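Local coordinates for protein fusolin (Unidentified entomopoxvirus, PDB 4OW5) that enhances viral virulence, crystallizes in vivo into viral spindles, and binds chitin, probably through its lytic polysaccharide monooxygenase-like domain, at residues A[2-7]-A[211-216]. Numbering follows the deposited sequence.
Sequences GYITFP and LYVRWQ
I4 and V213 make the tightest part of this contact: I4 CD1 comes to 3.5 Å from V213 CG2 and to 3.8 Å from V213 CB. In I4 the branch bearing CD1 lies anti to the carbonyl carbon (chi1 -37°) and runs on extended, which carries its terminal methyl to V213; in V213 the methyl touched, CG2, is likewise the one anti to the carbonyl carbon. Packing is looser on either side of this pair. Toward one end, P7 CG meets L211 CD1 at 3.9 Å, the two side chains crossing at about a right angle. At the other end, G2 N stands at the edge of the W215 indole, near its plane, 4.2 Å from CZ3. No hydrogen bond joins 2-7 to 211-216, and the closest CA pair, I4 and V213, is 7.7 Å apart. That spacing fits two facing sheets of the fibronectin type III-like β-sandwich of this family: strand 2-6 pairs with 131-140 in one sheet, while 209-217 lies between 147-154 and 223-234 in the other. T5 and F6, both opposite E137, form a classic β bulge in the first strand. All six touching residues are buried, so the looser ends do not open to solvent; P7 also packs on Y345 of the second subunit. W215 NE1 is hydrogen-bonded to S147 OG and its ring stacks with F149; the indole also lies about 4 Å from the side chain of H144, a ligand of the copper or zinc site that is empty in this chain.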
loop_
_atom_site.group_PDB
_atom_site.type_symbol
_atom_site.label_atom_id
_atom_site.label_comp_id
_atom_site.label_asym_id
_atom_site.label_seq_id
_atom_site.Cartn_x
_atom_site.Cartn_y
_atom_site.Cartn_z
ATOM N N GLY A 2 -4.274 18.714 25.237
ATOM C CA GLY A 2 -3.285 17.733 24.831
ATOM C C GLY A 2 -3.533 17.175 23.461
ATOM O O GLY A 2 -4.472 17.579 22.771
ATOM N N TYR A 3 -2.653 16.273 23.063
ATOM C CA TYR A 3 -2.653 15.646 21.756
ATOM C C TYR A 3 -1.937 14.283 21.812
ATOM O O TYR A 3 -1.182 14.002 22.746
ATOM C CB TYR A 3 -1.996 16.560 20.695
ATOM C CG TYR A 3 -0.712 17.223 21.149
ATOM C CD1 TYR A 3 0.441 16.479 21.368
ATOM C CD2 TYR A 3 -0.679 18.583 21.472
ATOM C CE1 TYR A 3 1.569 17.047 21.942
ATOM C CE2 TYR A 3 0.481 19.179 21.971
ATOM C CZ TYR A 3 1.593 18.398 22.225
ATOM O OH TYR A 3 2.770 18.911 22.691
ATOM N N ILE A 4 -2.214 13.445 20.822
ATOM C CA ILE A 4 -1.573 12.134 20.684
ATOM C C ILE A 4 -0.150 12.391 20.225
ATOM O O ILE A 4 0.015 13.092 19.228
ATOM C CB ILE A 4 -2.245 11.142 19.702
ATOM C CG1 ILE A 4 -3.784 11.188 19.681
ATOM C CG2 ILE A 4 -1.744 9.715 19.972
ATOM C CD1 ILE A 4 -4.339 10.588 18.316
ATOM N N THR A 5 0.856 11.837 20.933
ATOM C CA THR A 5 2.258 11.937 20.526
ATOM C C THR A 5 2.704 10.634 19.914
ATOM O O THR A 5 3.619 10.654 19.106
ATOM C CB THR A 5 3.175 12.387 21.624
ATOM O OG1 THR A 5 2.897 11.641 22.799
ATOM C CG2 THR A 5 3.077 13.880 21.848
ATOM N N PHE A 6 2.093 9.520 20.260
ATOM C CA PHE A 6 2.445 8.254 19.587
ATOM C C PHE A 6 1.225 7.367 19.449
ATOM O O PHE A 6 0.713 6.952 20.482
ATOM C CB PHE A 6 3.563 7.469 20.294
ATOM C CG PHE A 6 4.000 6.330 19.404
ATOM C CD1 PHE A 6 4.651 6.583 18.210
ATOM C CD2 PHE A 6 3.624 5.021 19.681
ATOM C CE1 PHE A 6 4.884 5.574 17.297
ATOM C CE2 PHE A 6 3.953 3.980 18.802
ATOM C CZ PHE A 6 4.597 4.271 17.616
ATOM N N PRO A 7 0.765 7.024 18.218
ATOM C CA PRO A 7 1.231 7.535 16.900
ATOM C C PRO A 7 0.890 9.018 16.811
ATOM O O PRO A 7 -0.197 9.397 17.228
ATOM C CB PRO A 7 0.446 6.705 15.866
ATOM C CG PRO A 7 -0.398 5.762 16.606
ATOM C CD PRO A 7 -0.408 6.153 18.074
ATOM N N LEU A 211 -6.459 6.114 13.219
ATOM C CA LEU A 211 -6.786 5.844 14.616
ATOM C C LEU A 211 -7.403 7.132 15.135
ATOM O O LEU A 211 -6.891 8.206 14.815
ATOM C CB LEU A 211 -5.557 5.419 15.440
ATOM C CG LEU A 211 -4.967 4.064 15.022
ATOM C CD1 LEU A 211 -3.672 3.776 15.685
ATOM C CD2 LEU A 211 -5.928 2.943 15.295
ATOM N N TYR A 212 -8.568 7.042 15.757
ATOM C CA TYR A 212 -9.278 8.186 16.310
ATOM C C TYR A 212 -9.283 8.080 17.834
ATOM O O TYR A 212 -9.670 7.054 18.365
ATOM C CB TYR A 212 -10.685 8.243 15.766
ATOM C CG TYR A 212 -11.390 9.576 15.917
ATOM C CD1 TYR A 212 -10.804 10.757 15.461
ATOM C CD2 TYR A 212 -12.641 9.660 16.518
ATOM C CE1 TYR A 212 -11.461 11.972 15.563
ATOM C CE2 TYR A 212 -13.331 10.862 16.572
ATOM C CZ TYR A 212 -12.730 12.020 16.123
ATOM O OH TYR A 212 -13.452 13.176 16.135
ATOM N N VAL A 213 -8.778 9.100 18.508
ATOM C CA VAL A 213 -8.655 9.115 19.973
ATOM C C VAL A 213 -9.495 10.248 20.534
ATOM O O VAL A 213 -9.344 11.418 20.136
ATOM C CB VAL A 213 -7.191 9.269 20.427
ATOM C CG1 VAL A 213 -7.083 9.336 21.958
ATOM C CG2 VAL A 213 -6.334 8.128 19.907
ATOM N N ARG A 214 -10.319 9.885 21.511
ATOM C CA ARG A 214 -11.166 10.771 22.266
ATOM C C ARG A 214 -10.691 10.786 23.714
ATOM O O ARG A 214 -10.614 9.724 24.323
ATOM C CB ARG A 214 -12.606 10.285 22.213
ATOM C CG ARG A 214 -13.550 11.196 22.983
ATOM C CD ARG A 214 -14.917 10.588 23.034
ATOM N NE ARG A 214 -15.852 11.407 23.798
ATOM C CZ ARG A 214 -16.941 10.949 24.418
ATOM N NH1 ARG A 214 -17.248 9.655 24.379
ATOM N NH2 ARG A 214 -17.737 11.782 25.069
ATOM N N TRP A 215 -10.361 11.948 24.249
ATOM C CA TRP A 215 -9.967 12.129 25.654
ATOM C C TRP A 215 -11.066 12.964 26.272
ATOM O O TRP A 215 -11.218 14.139 25.933
ATOM C CB TRP A 215 -8.591 12.781 25.810
ATOM C CG TRP A 215 -8.221 13.041 27.247
ATOM C CD1 TRP A 215 -8.508 12.262 28.332
ATOM C CD2 TRP A 215 -7.440 14.135 27.739
ATOM N NE1 TRP A 215 -7.980 12.821 29.468
ATOM C CE2 TRP A 215 -7.323 13.972 29.136
ATOM C CE3 TRP A 215 -6.831 15.241 27.137
ATOM C CZ2 TRP A 215 -6.639 14.893 29.947
ATOM C CZ3 TRP A 215 -6.153 16.154 27.942
ATOM C CH2 TRP A 215 -6.072 15.981 29.329
ATOM N N GLN A 216 -11.925 12.328 27.050
ATOM C CA GLN A 216 -13.116 12.960 27.582
ATOM C C GLN A 216 -12.994 13.223 29.073
ATOM O O GLN A 216 -12.743 12.312 29.840
ATOM C CB GLN A 216 -14.322 12.051 27.317
ATOM C CG GLN A 216 -15.678 12.582 27.851
ATOM C CD GLN A 216 -16.066 13.908 27.266
ATOM O OE1 GLN A 216 -16.200 14.060 26.033
ATOM N NE2 GLN A 216 -16.312 14.897 28.109
#